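Local coordinates for methanol--corrinoid protein co-methyltransferase (Methanosarcina barkeri, PDB 2I2X), which catalyses the transfer of the methyl group of methanol to the cob(I)amide carried by its partner MtaC, a step of methanogenesis from methanol, at residues Ile40-Tyr45 with Pro283-Gly288; Met70-Gln75 with Thr325-Ser330; Cys269-Ile274 with Cys293-Val298; Asp308-Glu313 with Ala334-Leu339; Val351-Met356 with Leu370-Ala375. All coordinates share one frame; numbering follows the deposited sequence.

Contact 1: Ile40-Tyr45 with Pro283-Gly288; sequences IPEINY and PMTMEG
E42 and T285 meet inside the TIM barrel through one polar bond. The hydroxyl OG1 of T285 donates to the carboxylate oxygen OE1 of E42 over 2.8 Å, arriving nearly along the C-O axis of that oxygen. The two side chains cross at about a right angle. E42 gets there by reaching straight out: CG stands anti to the backbone N (chi1 178°) and the chain stays extended beyond it, which carries the carboxylate across from strand 40-43 toward strand 285-287. The other carboxylate oxygen, OE2, is held in a salt bridge by R123, so both ends of the group are fixed and its rotation is restricted.

Beside the bond, the carbons of T285 crowd the same oxygen in close van der Waals packing. The methyl CG2 of T285 lies 3.2 Å from OE1 of E42, and CB of T285 is 3.4 Å from that OE1, so the threonine meets the carboxylate with its methyl as well as its hydroxyl.

Backbone bonding between the two segments is absent, because strand 309-311 lies between strands 40-43 and 285-287 in the parallel sheet. The nearest CA atoms, those of E42 and T285, are accordingly 7.9 Å apart. I40 and E42 make their backbone bonds to this middle strand, and C309, on the same strand, packs its side chain against both E42 and T285.

A buried carboxylate with a hydroxyl on one oxygen and an arginine on the other is well compensated, and the positive charge of R123 would be expected to favour its ionised form.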
# COMPACT_ATOMS: atom_id res chain seq x y z
N ILE A 40 -6.84 16.24 7.09
CA ILE A 40 -6.88 15.09 8.00
C ILE A 40 -6.90 13.78 7.23
O ILE A 40 -7.70 13.63 6.29
CB ILE A 40 -8.12 15.11 8.88
CG1 ILE A 40 -8.22 16.39 9.70
CG2 ILE A 40 -8.11 13.94 9.82
CD1 ILE A 40 -9.66 16.79 9.95
N PRO A 41 -6.04 12.81 7.62
CA PRO A 41 -6.14 11.51 6.94
C PRO A 41 -7.38 10.77 7.39
O PRO A 41 -7.78 10.84 8.55
CB PRO A 41 -4.86 10.78 7.38
CG PRO A 41 -4.52 11.39 8.72
CD PRO A 41 -4.97 12.83 8.65
N GLU A 42 -7.99 10.03 6.45
CA GLU A 42 -9.19 9.24 6.72
C GLU A 42 -8.92 7.82 6.22
O GLU A 42 -8.84 7.57 5.01
CB GLU A 42 -10.43 9.85 6.01
CG GLU A 42 -11.77 9.05 6.18
CD GLU A 42 -13.09 9.93 6.03
OE1 GLU A 42 -13.12 10.96 5.29
OE2 GLU A 42 -14.10 9.58 6.68
N ILE A 43 -8.77 6.89 7.15
CA ILE A 43 -8.41 5.53 6.76
C ILE A 43 -9.65 4.63 6.61
O ILE A 43 -10.57 4.66 7.44
CB ILE A 43 -7.34 4.91 7.73
CG1 ILE A 43 -6.88 3.52 7.26
CG2 ILE A 43 -7.88 4.90 9.18
CD1 ILE A 43 -5.93 3.50 6.04
N ASN A 44 -9.65 3.84 5.53
CA ASN A 44 -10.71 2.90 5.20
C ASN A 44 -10.16 1.49 5.19
O ASN A 44 -8.94 1.32 5.19
CB ASN A 44 -11.33 3.24 3.86
CG ASN A 44 -12.45 4.25 4.00
OD1 ASN A 44 -13.59 3.89 4.30
ND2 ASN A 44 -12.12 5.53 3.84
N TYR A 45 -11.05 0.50 5.22
CA TYR A 45 -10.68 -0.90 5.49
C TYR A 45 -11.90 -1.80 5.29
O TYR A 45 -13.02 -1.35 5.45
CB TYR A 45 -10.18 -1.08 6.93
CG TYR A 45 -10.93 -0.21 7.93
CD1 TYR A 45 -12.12 -0.63 8.50
CD2 TYR A 45 -10.44 1.04 8.29
CE1 TYR A 45 -12.79 0.18 9.41
CE2 TYR A 45 -11.10 1.84 9.18
CZ TYR A 45 -12.27 1.42 9.74
OH TYR A 45 -12.91 2.25 10.63
N PRO A 283 -16.62 21.28 3.70
CA PRO A 283 -15.45 20.46 3.56
C PRO A 283 -15.74 19.12 2.89
O PRO A 283 -16.88 18.61 2.98
CB PRO A 283 -15.01 20.26 5.02
CG PRO A 283 -16.27 20.23 5.74
CD PRO A 283 -17.05 21.35 5.10
N MET A 284 -14.71 18.54 2.25
CA MET A 284 -14.87 17.29 1.49
C MET A 284 -13.65 16.39 1.67
O MET A 284 -12.51 16.85 1.68
CB MET A 284 -15.05 17.57 0.01
CG MET A 284 -16.23 18.47 -0.33
SD MET A 284 -17.85 17.67 -0.14
CE MET A 284 -18.82 19.07 0.46
N THR A 285 -13.89 15.08 1.81
CA THR A 285 -12.83 14.11 1.67
C THR A 285 -12.59 13.78 0.20
O THR A 285 -13.53 13.76 -0.61
CB THR A 285 -13.18 12.85 2.42
OG1 THR A 285 -13.53 13.22 3.76
CG2 THR A 285 -12.01 11.91 2.47
N MET A 286 -11.33 13.51 -0.14
CA MET A 286 -10.98 13.06 -1.50
C MET A 286 -10.10 11.82 -1.42
O MET A 286 -9.64 11.45 -0.32
CB MET A 286 -10.29 14.17 -2.30
CG MET A 286 -11.04 15.50 -2.31
SD MET A 286 -12.60 15.54 -3.26
CE MET A 286 -12.05 15.41 -4.99
N GLU A 287 -9.86 11.18 -2.57
CA GLU A 287 -8.98 10.02 -2.66
C GLU A 287 -8.33 10.02 -4.03
O GLU A 287 -8.98 10.34 -5.04
CB GLU A 287 -9.75 8.72 -2.49
CG GLU A 287 -10.79 8.47 -3.58
CD GLU A 287 -11.74 7.35 -3.23
OE1 GLU A 287 -12.18 7.31 -2.06
OE2 GLU A 287 -12.02 6.49 -4.08
N GLY A 288 -7.06 9.64 -4.09
CA GLY A 288 -6.35 9.59 -5.35
C GLY A 288 -5.14 8.69 -5.27
O GLY A 288 -5.25 7.50 -5.02

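Contact 2: Met70-Gln75 with Thr325-Ser330; sequences MERMVQ and TVQCWS
R72 lays its guanidinium over the side chain of Q327, and this is the tight part of the contact between helices 55-76 and 325-345. CB of Q327 sits over the centre of one guanidinium face, 3.6 Å from NH1 of R72. The guanidinium and amide planes are 32° apart. R72 starts out away from its own backbone N (chi1 -170°) and then bends at chi2 and chi3, folding the flat group over the neighbouring helix. Nearer the helix of R72, CG of Q327 packs 3.9 Å from CB of R72.

No hydrogen bond links the two segments. R72 forms a salt bridge with E331 and bonds to the carbonyl of G322, while the amide of Q327 is held by T324 N and D68 O.

Packing is looser at M73, whose SD comes only to 4.4 Å from CB of S330. The hydroxyl OG of that serine turns back to the carbonyl O of V326. On the looser flank E71 and Q75, both partly exposed, are joined by a hydrogen bond; Q75 OE1 also accepts from the backbone N of L234 of the second copy of this subunit, and E71 bonds Y112.

The axes of the two short segments pass 9.4 Å apart at a signed crossing angle of -38°. Strand 40-43 packs against both helices, P41 touching M73 and I43 touching S330, while C328 and W329 face the second copy.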
# COMPACT_ATOMS: atom_id res chain seq x y z
N MET A 70 -4.68 3.47 15.53
CA MET A 70 -4.37 4.46 16.57
C MET A 70 -2.88 4.31 17.01
O MET A 70 -2.16 5.29 17.18
CB MET A 70 -5.33 4.36 17.77
CG MET A 70 -6.84 4.58 17.46
SD MET A 70 -7.22 6.16 16.65
CE MET A 70 -6.63 7.40 17.81
N GLU A 71 -2.44 3.08 17.17
CA GLU A 71 -1.10 2.79 17.60
C GLU A 71 -0.13 3.42 16.60
O GLU A 71 0.75 4.18 16.98
CB GLU A 71 -0.92 1.26 17.76
CG GLU A 71 0.44 0.80 18.30
CD GLU A 71 0.77 1.35 19.70
OE1 GLU A 71 -0.16 1.75 20.46
OE2 GLU A 71 2.00 1.37 20.02
N ARG A 72 -0.33 3.18 15.31
CA ARG A 72 0.57 3.73 14.33
C ARG A 72 0.63 5.25 14.37
O ARG A 72 1.71 5.83 14.29
CB ARG A 72 0.24 3.29 12.91
CG ARG A 72 1.38 3.72 11.97
CD ARG A 72 2.66 2.84 12.24
NE ARG A 72 3.07 2.43 10.92
CZ ARG A 72 3.26 1.20 10.51
NH1 ARG A 72 3.22 0.18 11.33
NH2 ARG A 72 3.56 1.02 9.24
N MET A 73 -0.52 5.90 14.47
CA MET A 73 -0.58 7.34 14.42
C MET A 73 0.26 7.94 15.54
O MET A 73 0.99 8.90 15.31
CB MET A 73 -2.03 7.85 14.51
CG MET A 73 -2.92 7.55 13.29
SD MET A 73 -2.17 7.97 11.70
CE MET A 73 -2.74 9.59 11.62
N VAL A 74 0.20 7.36 16.74
CA VAL A 74 0.91 7.95 17.87
C VAL A 74 2.41 7.61 17.79
O VAL A 74 3.25 8.38 18.23
CB VAL A 74 0.26 7.62 19.28
CG1 VAL A 74 -1.24 8.09 19.33
CG2 VAL A 74 0.37 6.16 19.61
N GLN A 75 2.73 6.46 17.19
CA GLN A 75 4.12 6.07 17.01
C GLN A 75 4.84 6.96 16.02
O GLN A 75 6.06 7.07 16.08
CB GLN A 75 4.23 4.61 16.58
CG GLN A 75 3.91 3.59 17.68
CD GLN A 75 4.99 3.44 18.76
OE1 GLN A 75 5.97 4.19 18.83
NE2 GLN A 75 4.80 2.47 19.64
N THR A 325 -1.99 -3.71 7.00
CA THR A 325 -2.42 -2.92 5.88
C THR A 325 -3.00 -1.53 6.23
O THR A 325 -2.70 -0.53 5.55
CB THR A 325 -3.43 -3.79 5.15
OG1 THR A 325 -3.51 -3.37 3.81
CG2 THR A 325 -4.75 -3.77 5.83
N VAL A 326 -3.77 -1.45 7.32
CA VAL A 326 -4.35 -0.19 7.77
C VAL A 326 -3.29 0.73 8.32
O VAL A 326 -3.43 1.97 8.29
CB VAL A 326 -5.53 -0.38 8.83
CG1 VAL A 326 -6.80 -1.01 8.15
CG2 VAL A 326 -5.09 -1.17 10.08
N GLN A 327 -2.22 0.12 8.83
CA GLN A 327 -1.07 0.90 9.28
C GLN A 327 -0.26 1.44 8.14
O GLN A 327 0.09 2.60 8.15
CB GLN A 327 -0.20 0.08 10.22
CG GLN A 327 -0.86 -0.20 11.55
CD GLN A 327 -0.09 -1.23 12.34
OE1 GLN A 327 0.50 -2.15 11.75
NE2 GLN A 327 -0.11 -1.10 13.68
N CYS A 328 0.05 0.63 7.14
CA CYS A 328 0.86 1.14 6.04
C CYS A 328 0.16 2.31 5.36
O CYS A 328 0.76 3.37 5.17
CB CYS A 328 1.12 0.05 5.01
SG CYS A 328 1.67 -1.52 5.69
N TRP A 329 -1.13 2.14 5.02
CA TRP A 329 -1.84 3.16 4.27
C TRP A 329 -2.17 4.37 5.13
O TRP A 329 -2.12 5.49 4.61
CB TRP A 329 -3.06 2.61 3.55
CG TRP A 329 -2.70 1.70 2.43
CD1 TRP A 329 -2.63 0.32 2.48
CD2 TRP A 329 -2.33 2.08 1.10
NE1 TRP A 329 -2.25 -0.17 1.25
CE2 TRP A 329 -2.06 0.88 0.39
CE3 TRP A 329 -2.18 3.30 0.46
CZ2 TRP A 329 -1.65 0.88 -0.94
CZ3 TRP A 329 -1.79 3.30 -0.89
CH2 TRP A 329 -1.52 2.09 -1.57
N SER A 330 -2.43 4.19 6.42
CA SER A 330 -2.66 5.37 7.27
C SER A 330 -1.42 6.23 7.37
O SER A 330 -1.51 7.47 7.36
CB SER A 330 -3.24 5.04 8.66
OG SER A 330 -2.48 4.05 9.34

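Contact 3: Cys269-Ile274 with Cys293-Val298; sequences CGYENI and CAHSDV. With ZN (zinc ion), chain Q.
Y271 brings its hydroxyl up against both H295 and D297, so that a single phenol oxygen meets two residues of the other segment. Its OH donates a hydrogen bond to OD2 of D297 at 2.8 Å and lies close to CE1 of H295, 3.0 Å away in the plane of the imidazole, at its edge. The setting is the active-site end of the TIM barrel, where the loop that carries the zinc ligand C269 faces the loop that follows strand 285-287, and the two meet through side chains.

The ring plane of Y271 and the carboxylate plane of D297 are nearly perpendicular, 88° apart, and the hydroxyl comes in from above the carboxylate, 40° out of its plane. The other oxygen of D297, OD1, takes the backbone N of M299, so both carboxylate oxygens of D297 have a partner. H295 is fixed at NE2, which bonds to OE2 of E287, while ND1 makes a weak bond to the carbonyl of S296.

Y271 lies within a type I turn from G270 to N273, just before helix 273-280, and also packs against N224 and M227 of helix 220-230. In the segment 293-298, A294 touches the corrinoid, and the backbone of D297 is bonded to E331 and Y335 of the second copy of this subunit.

Two residues before Y271, C269 binds the zinc together with E164 and C220. With chi1 at 57°, its sulfur lies between the backbone N and the carbonyl carbon, which puts SG 2.4 Å from the zinc ion.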
# COMPACT_ATOMS: atom_id res chain seq x y z
N CYS A 269 -14.98 8.89 -2.10
CA CYS A 269 -15.10 8.47 -3.50
C CYS A 269 -15.96 9.43 -4.34
O CYS A 269 -16.16 9.21 -5.56
CB CYS A 269 -15.62 7.03 -3.60
SG CYS A 269 -17.22 6.75 -2.80
N GLY A 270 -16.41 10.50 -3.70
CA GLY A 270 -17.10 11.60 -4.39
C GLY A 270 -16.09 12.51 -5.08
O GLY A 270 -15.82 13.62 -4.63
N TYR A 271 -15.51 12.05 -6.19
CA TYR A 271 -14.60 12.90 -6.90
C TYR A 271 -15.23 14.22 -7.33
O TYR A 271 -14.52 15.22 -7.49
CB TYR A 271 -14.08 12.18 -8.11
CG TYR A 271 -13.06 11.09 -7.83
CD1 TYR A 271 -13.47 9.82 -7.46
CD2 TYR A 271 -11.69 11.32 -8.00
CE1 TYR A 271 -12.55 8.80 -7.26
CE2 TYR A 271 -10.76 10.32 -7.78
CZ TYR A 271 -11.20 9.05 -7.42
OH TYR A 271 -10.30 8.00 -7.22
N GLU A 272 -16.55 14.22 -7.55
CA GLU A 272 -17.27 15.42 -7.89
C GLU A 272 -17.33 16.41 -6.71
O GLU A 272 -17.81 17.55 -6.88
CB GLU A 272 -18.69 15.08 -8.38
CG GLU A 272 -19.69 14.53 -7.31
CD GLU A 272 -19.50 13.04 -7.00
OE1 GLU A 272 -20.42 12.46 -6.35
OE2 GLU A 272 -18.44 12.46 -7.39
N ASN A 273 -16.87 15.99 -5.52
CA ASN A 273 -16.85 16.86 -4.33
C ASN A 273 -16.14 18.19 -4.57
O ASN A 273 -16.44 19.19 -3.89
CB ASN A 273 -16.25 16.16 -3.11
CG ASN A 273 -17.15 15.07 -2.55
OD1 ASN A 273 -18.34 14.97 -2.89
ND2 ASN A 273 -16.57 14.22 -1.70
N ILE A 274 -15.21 18.21 -5.52
CA ILE A 274 -14.53 19.48 -5.79
C ILE A 274 -15.57 20.53 -6.31
O ILE A 274 -15.60 21.70 -5.87
CB ILE A 274 -13.29 19.32 -6.72
CG1 ILE A 274 -12.64 20.67 -7.01
CG2 ILE A 274 -13.67 18.60 -8.04
CD1 ILE A 274 -12.04 21.37 -5.85
N CYS A 293 -4.60 1.04 -3.38
CA CYS A 293 -5.00 -0.24 -2.78
C CYS A 293 -6.43 -0.66 -3.18
O CYS A 293 -6.76 -1.86 -3.27
CB CYS A 293 -4.91 -0.18 -1.26
SG CYS A 293 -5.45 1.42 -0.54
N ALA A 294 -7.27 0.34 -3.42
CA ALA A 294 -8.62 0.07 -3.90
C ALA A 294 -8.74 0.11 -5.43
O ALA A 294 -9.44 -0.73 -5.99
CB ALA A 294 -9.62 1.01 -3.25
N HIS A 295 -8.10 1.07 -6.10
CA HIS A 295 -8.27 1.19 -7.56
C HIS A 295 -7.35 2.21 -8.14
O HIS A 295 -6.89 3.10 -7.46
CB HIS A 295 -9.73 1.60 -7.96
CG HIS A 295 -10.22 2.86 -7.29
ND1 HIS A 295 -9.91 4.12 -7.75
CD2 HIS A 295 -10.95 3.04 -6.16
CE1 HIS A 295 -10.44 5.03 -6.95
NE2 HIS A 295 -11.08 4.40 -5.98
N SER A 296 -7.13 2.08 -9.44
CA SER A 296 -6.35 3.00 -10.25
C SER A 296 -7.21 4.23 -10.59
O SER A 296 -8.44 4.13 -10.74
CB SER A 296 -5.97 2.28 -11.54
OG SER A 296 -4.94 2.94 -12.21
N ASP A 297 -6.57 5.39 -10.70
CA ASP A 297 -7.22 6.58 -11.25
C ASP A 297 -6.25 7.47 -11.97
O ASP A 297 -5.03 7.27 -11.95
CB ASP A 297 -8.11 7.34 -10.25
CG ASP A 297 -7.34 8.21 -9.26
OD1 ASP A 297 -6.53 9.04 -9.69
OD2 ASP A 297 -7.64 8.12 -8.05
N VAL A 298 -6.80 8.47 -12.62
CA VAL A 298 -6.06 9.18 -13.62
C VAL A 298 -5.92 10.62 -13.17
O VAL A 298 -5.55 11.51 -13.97
CB VAL A 298 -6.73 8.98 -14.98
CG1 VAL A 298 -7.89 9.98 -15.23
CG2 VAL A 298 -5.74 8.92 -16.07
ZN ZN Q . -17.75 4.45 -3.19

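Contact 4: Asp308-Glu313 with Ala334-Leu339; sequences DCWSNE and AYDCAL. With K (potassium ion), chain S.
OD2 of D336 is gripped by two donors: the indole of W310 and the hydroxyl of T290. The W310 bond is short and straight, with NE1 2.8 Å from OD2 of D336 and an N-H...O angle of 169°. The oxygen lies in the plane of the indole, at its edge, while the indole N-H reaches the carboxylate on its anti side, 27° out of its plane. A salt bridge from K289 of the second copy of this subunit holds the other oxygen, OD1.

CB of D336 also packs beside the indole, 3.4 Å from CD1 of W310. Nearer the backbone of W310, SG of C337 rests 3.9 Å from CB of W310, and its sulfur-aromatic approach to the ring is oblique. A chi1 of -177° swings the indole away from its own backbone N, which carries it from strand 309-311 of the TIM barrel to helix 325-345 packed outside.

Beyond the strand, the chain turns toward the metal site. S311 OG accepts a hydrogen bond from the backbone N of E313 in an ST turn. E313 OE1 then reaches the potassium ion at 3.2 Å, a site it shares with E86 and E164.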
# COMPACT_ATOMS: atom_id res chain seq x y z
N ASP A 308 -10.21 18.32 2.16
CA ASP A 308 -10.13 18.58 3.59
C ASP A 308 -9.70 17.32 4.31
O ASP A 308 -8.92 17.38 5.28
CB ASP A 308 -11.46 19.13 4.11
CG ASP A 308 -11.84 20.45 3.43
OD1 ASP A 308 -11.44 21.53 3.94
OD2 ASP A 308 -12.51 20.40 2.36
N CYS A 309 -10.20 16.18 3.84
CA CYS A 309 -9.73 14.88 4.34
C CYS A 309 -9.24 14.05 3.17
O CYS A 309 -9.63 14.28 2.03
CB CYS A 309 -10.82 14.17 5.16
SG CYS A 309 -11.63 15.32 6.32
N TRP A 310 -8.35 13.10 3.45
CA TRP A 310 -7.60 12.40 2.41
C TRP A 310 -7.65 10.93 2.75
O TRP A 310 -7.21 10.52 3.84
CB TRP A 310 -6.19 12.92 2.39
CG TRP A 310 -5.24 12.39 1.34
CD1 TRP A 310 -3.98 11.90 1.57
CD2 TRP A 310 -5.43 12.35 -0.08
NE1 TRP A 310 -3.38 11.55 0.39
CE2 TRP A 310 -4.24 11.82 -0.64
CE3 TRP A 310 -6.49 12.71 -0.93
CZ2 TRP A 310 -4.07 11.63 -2.03
CZ3 TRP A 310 -6.32 12.52 -2.31
CH2 TRP A 310 -5.12 11.99 -2.85
N SER A 311 -8.24 10.16 1.83
CA SER A 311 -8.56 8.77 2.06
C SER A 311 -7.86 7.75 1.11
O SER A 311 -7.45 8.10 0.01
CB SER A 311 -10.08 8.63 1.96
OG SER A 311 -10.47 7.28 1.75
N ASN A 312 -7.75 6.49 1.57
CA ASN A 312 -7.21 5.37 0.77
C ASN A 312 -8.31 4.51 0.18
O ASN A 312 -8.04 3.44 -0.38
CB ASN A 312 -6.35 4.45 1.66
CG ASN A 312 -7.19 3.72 2.68
OD1 ASN A 312 -7.92 4.36 3.43
ND2 ASN A 312 -7.14 2.38 2.70
N GLU A 313 -9.56 4.96 0.37
CA GLU A 313 -10.78 4.38 -0.23
C GLU A 313 -11.14 3.07 0.43
O GLU A 313 -12.19 2.95 1.06
CB GLU A 313 -10.64 4.23 -1.75
CG GLU A 313 -11.78 3.48 -2.44
CD GLU A 313 -13.17 4.08 -2.21
OE1 GLU A 313 -14.16 3.38 -2.52
OE2 GLU A 313 -13.29 5.25 -1.73
N ALA A 334 -1.34 10.06 6.32
CA ALA A 334 -0.99 11.08 7.30
C ALA A 334 0.21 11.91 6.85
O ALA A 334 0.29 13.11 7.14
CB ALA A 334 -0.75 10.46 8.65
N TYR A 335 1.14 11.29 6.14
CA TYR A 335 2.28 12.03 5.65
C TYR A 335 1.86 12.97 4.52
O TYR A 335 2.34 14.10 4.44
CB TYR A 335 3.38 11.06 5.21
CG TYR A 335 4.43 10.74 6.25
CD1 TYR A 335 5.18 11.75 6.86
CD2 TYR A 335 4.70 9.42 6.61
CE1 TYR A 335 6.16 11.47 7.80
CE2 TYR A 335 5.68 9.13 7.56
CZ TYR A 335 6.40 10.16 8.16
OH TYR A 335 7.41 9.86 9.08
N ASP A 336 0.97 12.50 3.63
CA ASP A 336 0.43 13.36 2.57
C ASP A 336 -0.20 14.56 3.23
O ASP A 336 -0.03 15.68 2.76
CB ASP A 336 -0.62 12.63 1.70
CG ASP A 336 -0.01 11.59 0.79
OD1 ASP A 336 1.17 11.71 0.45
OD2 ASP A 336 -0.71 10.62 0.43
N CYS A 337 -0.93 14.34 4.33
CA CYS A 337 -1.52 15.45 5.04
C CYS A 337 -0.46 16.35 5.64
O CYS A 337 -0.60 17.58 5.60
CB CYS A 337 -2.54 14.99 6.09
SG CYS A 337 -4.13 14.29 5.37
N ALA A 338 0.63 15.78 6.17
CA ALA A 338 1.64 16.60 6.83
C ALA A 338 2.29 17.62 5.86
O ALA A 338 2.57 18.77 6.24
CB ALA A 338 2.69 15.73 7.56
N LEU A 339 2.46 17.22 4.61
CA LEU A 339 3.00 18.06 3.55
C LEU A 339 2.05 19.22 3.31
O LEU A 339 2.44 20.41 3.27
CB LEU A 339 3.17 17.25 2.25
CG LEU A 339 3.81 18.01 1.08
CD1 LEU A 339 5.27 18.40 1.42
CD2 LEU A 339 3.70 17.24 -0.26
K K S . -16.85 2.93 -0.93

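Contact 5: Val351-Met356 with Leu370-Ala375; sequences VLRDLM and LAYDNA
Two helices outside the barrel, 349-361 and 372-383, are joined here by a tyrosine that sits against an arginine-aspartate pair. Y372 is the first residue of its helix, after A371 at the N-cap. Its OH donates to OD1 of D354 over 2.6 Å, reaching that oxygen on its syn side. Carboxylate and ring are nearly coplanar, only 3° apart, so D354 approaches the phenol at its edge.

R353 covers one face of the same ring. Its NE stands above the tyrosine, offset toward the rim, with the guanidinium tilted 22° from the ring plane, and CD of R353 packs 3.4 Å from CE1 of Y372. The arginine bends at chi2 and chi3 to lie across the ring in this way.

D354 OD1 therefore takes two donors, the tyrosine hydroxyl and NH1 of R353, which forms a salt bridge with it. R353 has further partners in the N-terminal part of the chain: D15 by a salt bridge and the carbonyl of M17. The partner chain of the complex packs on D354 through its L2 and on Y372 through its M1. Within the pair, NH1 of R353 meets OD1 of D354 at 3.1 Å, from above the carboxylate plane.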
# COMPACT_ATOMS: atom_id res chain seq x y z
N VAL A 351 0.41 27.55 -4.04
CA VAL A 351 1.33 27.09 -5.07
C VAL A 351 1.32 25.56 -5.10
O VAL A 351 1.41 24.95 -6.17
CB VAL A 351 2.79 27.63 -4.88
CG1 VAL A 351 3.36 27.17 -3.58
CG2 VAL A 351 3.73 27.15 -6.01
N LEU A 352 1.21 24.94 -3.93
CA LEU A 352 1.22 23.49 -3.86
C LEU A 352 -0.08 22.99 -4.45
O LEU A 352 -0.06 22.07 -5.29
CB LEU A 352 1.45 22.99 -2.42
CG LEU A 352 1.43 21.46 -2.24
CD1 LEU A 352 2.49 20.80 -3.13
CD2 LEU A 352 1.59 21.07 -0.78
N ARG A 353 -1.20 23.59 -4.05
CA ARG A 353 -2.47 23.40 -4.75
C ARG A 353 -2.31 23.46 -6.29
O ARG A 353 -2.64 22.51 -6.99
CB ARG A 353 -3.51 24.35 -4.21
CG ARG A 353 -4.83 24.54 -5.04
CD ARG A 353 -4.67 25.84 -5.79
NE ARG A 353 -5.51 26.88 -5.26
CZ ARG A 353 -5.38 28.18 -5.46
NH1 ARG A 353 -4.38 28.67 -6.18
NH2 ARG A 353 -6.30 28.99 -4.93
N ASP A 354 -1.72 24.52 -6.82
CA ASP A 354 -1.50 24.54 -8.27
C ASP A 354 -0.65 23.40 -8.81
O ASP A 354 -0.93 22.87 -9.89
CB ASP A 354 -0.98 25.90 -8.73
CG ASP A 354 -2.01 27.00 -8.56
OD1 ASP A 354 -3.22 26.72 -8.30
OD2 ASP A 354 -1.62 28.17 -8.69
N LEU A 355 0.38 23.01 -8.05
CA LEU A 355 1.30 21.97 -8.49
C LEU A 355 0.53 20.63 -8.58
O LEU A 355 0.59 19.93 -9.59
CB LEU A 355 2.48 21.88 -7.51
CG LEU A 355 3.94 22.32 -7.77
CD1 LEU A 355 4.17 23.20 -8.97
CD2 LEU A 355 4.50 22.98 -6.55
N MET A 356 -0.25 20.34 -7.55
CA MET A 356 -1.07 19.12 -7.52
C MET A 356 -2.02 19.12 -8.70
O MET A 356 -2.17 18.11 -9.37
CB MET A 356 -1.85 18.99 -6.20
CG MET A 356 -0.96 19.06 -5.01
SD MET A 356 -1.79 19.08 -3.43
CE MET A 356 -2.99 20.30 -3.72
N LEU A 370 -11.95 18.26 -13.56
CA LEU A 370 -11.99 18.27 -12.11
C LEU A 370 -11.00 19.26 -11.52
O LEU A 370 -11.05 19.52 -10.31
CB LEU A 370 -11.72 16.86 -11.60
CG LEU A 370 -12.88 16.06 -10.98
CD1 LEU A 370 -14.20 16.63 -11.29
CD2 LEU A 370 -12.80 14.63 -11.32
N ALA A 371 -10.12 19.81 -12.36
CA ALA A 371 -9.20 20.88 -11.95
C ALA A 371 -9.98 22.08 -11.35
O ALA A 371 -10.97 22.51 -11.91
CB ALA A 371 -8.35 21.32 -13.11
N TYR A 372 -9.56 22.56 -10.18
CA TYR A 372 -10.40 23.41 -9.36
C TYR A 372 -10.93 24.64 -10.11
O TYR A 372 -12.04 25.08 -9.83
CB TYR A 372 -9.70 23.80 -8.03
CG TYR A 372 -8.59 24.81 -8.22
CD1 TYR A 372 -7.29 24.40 -8.52
CD2 TYR A 372 -8.85 26.21 -8.14
CE1 TYR A 372 -6.27 25.34 -8.73
CE2 TYR A 372 -7.84 27.15 -8.36
CZ TYR A 372 -6.55 26.72 -8.65
OH TYR A 372 -5.54 27.65 -8.87
N ASP A 373 -10.18 25.20 -11.05
CA ASP A 373 -10.75 26.30 -11.84
C ASP A 373 -11.92 25.86 -12.72
O ASP A 373 -12.93 26.57 -12.81
CB ASP A 373 -9.71 27.05 -12.68
CG ASP A 373 -9.00 26.15 -13.63
OD1 ASP A 373 -8.82 24.97 -13.24
OD2 ASP A 373 -8.61 26.59 -14.75
N ASN A 374 -11.78 24.71 -13.37
CA ASN A 374 -12.85 24.12 -14.18
C ASN A 374 -14.00 23.59 -13.32
O ASN A 374 -15.19 23.74 -13.68
CB ASN A 374 -12.29 23.04 -15.10
CG ASN A 374 -11.36 23.61 -16.15
OD1 ASN A 374 -11.63 24.70 -16.66
ND2 ASN A 374 -10.24 22.90 -16.46
N ALA A 375 -13.67 22.98 -12.20
CA ALA A 375 -14.70 22.53 -11.28
C ALA A 375 -15.60 23.71 -10.86
O ALA A 375 -16.83 23.58 -10.80
CB ALA A 375 -14.07 21.84 -10.09

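Contact 1 lies within the barrel's parallel sheet, and contact 4, its centre about 6 Å away, ties that sheet to helix 325-345 through strand 309-311, which runs between the two strands of contact 1. Contact 2 uses the same helix, about 13 Å from contact 4 centre to centre. Contact 3, about 10 Å from contact 1 between centres, leads to the zinc and corrinoid end. Along the chain the segments of contacts 1 and 2 alternate, contact 3 closes before contact 4 opens, and contact 5 comes last, on outer helices, its I274 neighbours Y372 and A375 joining it to contact 3. Contacts 2 to 5 also touch the second copy of this subunit, whereas contact 1 touches no other chain.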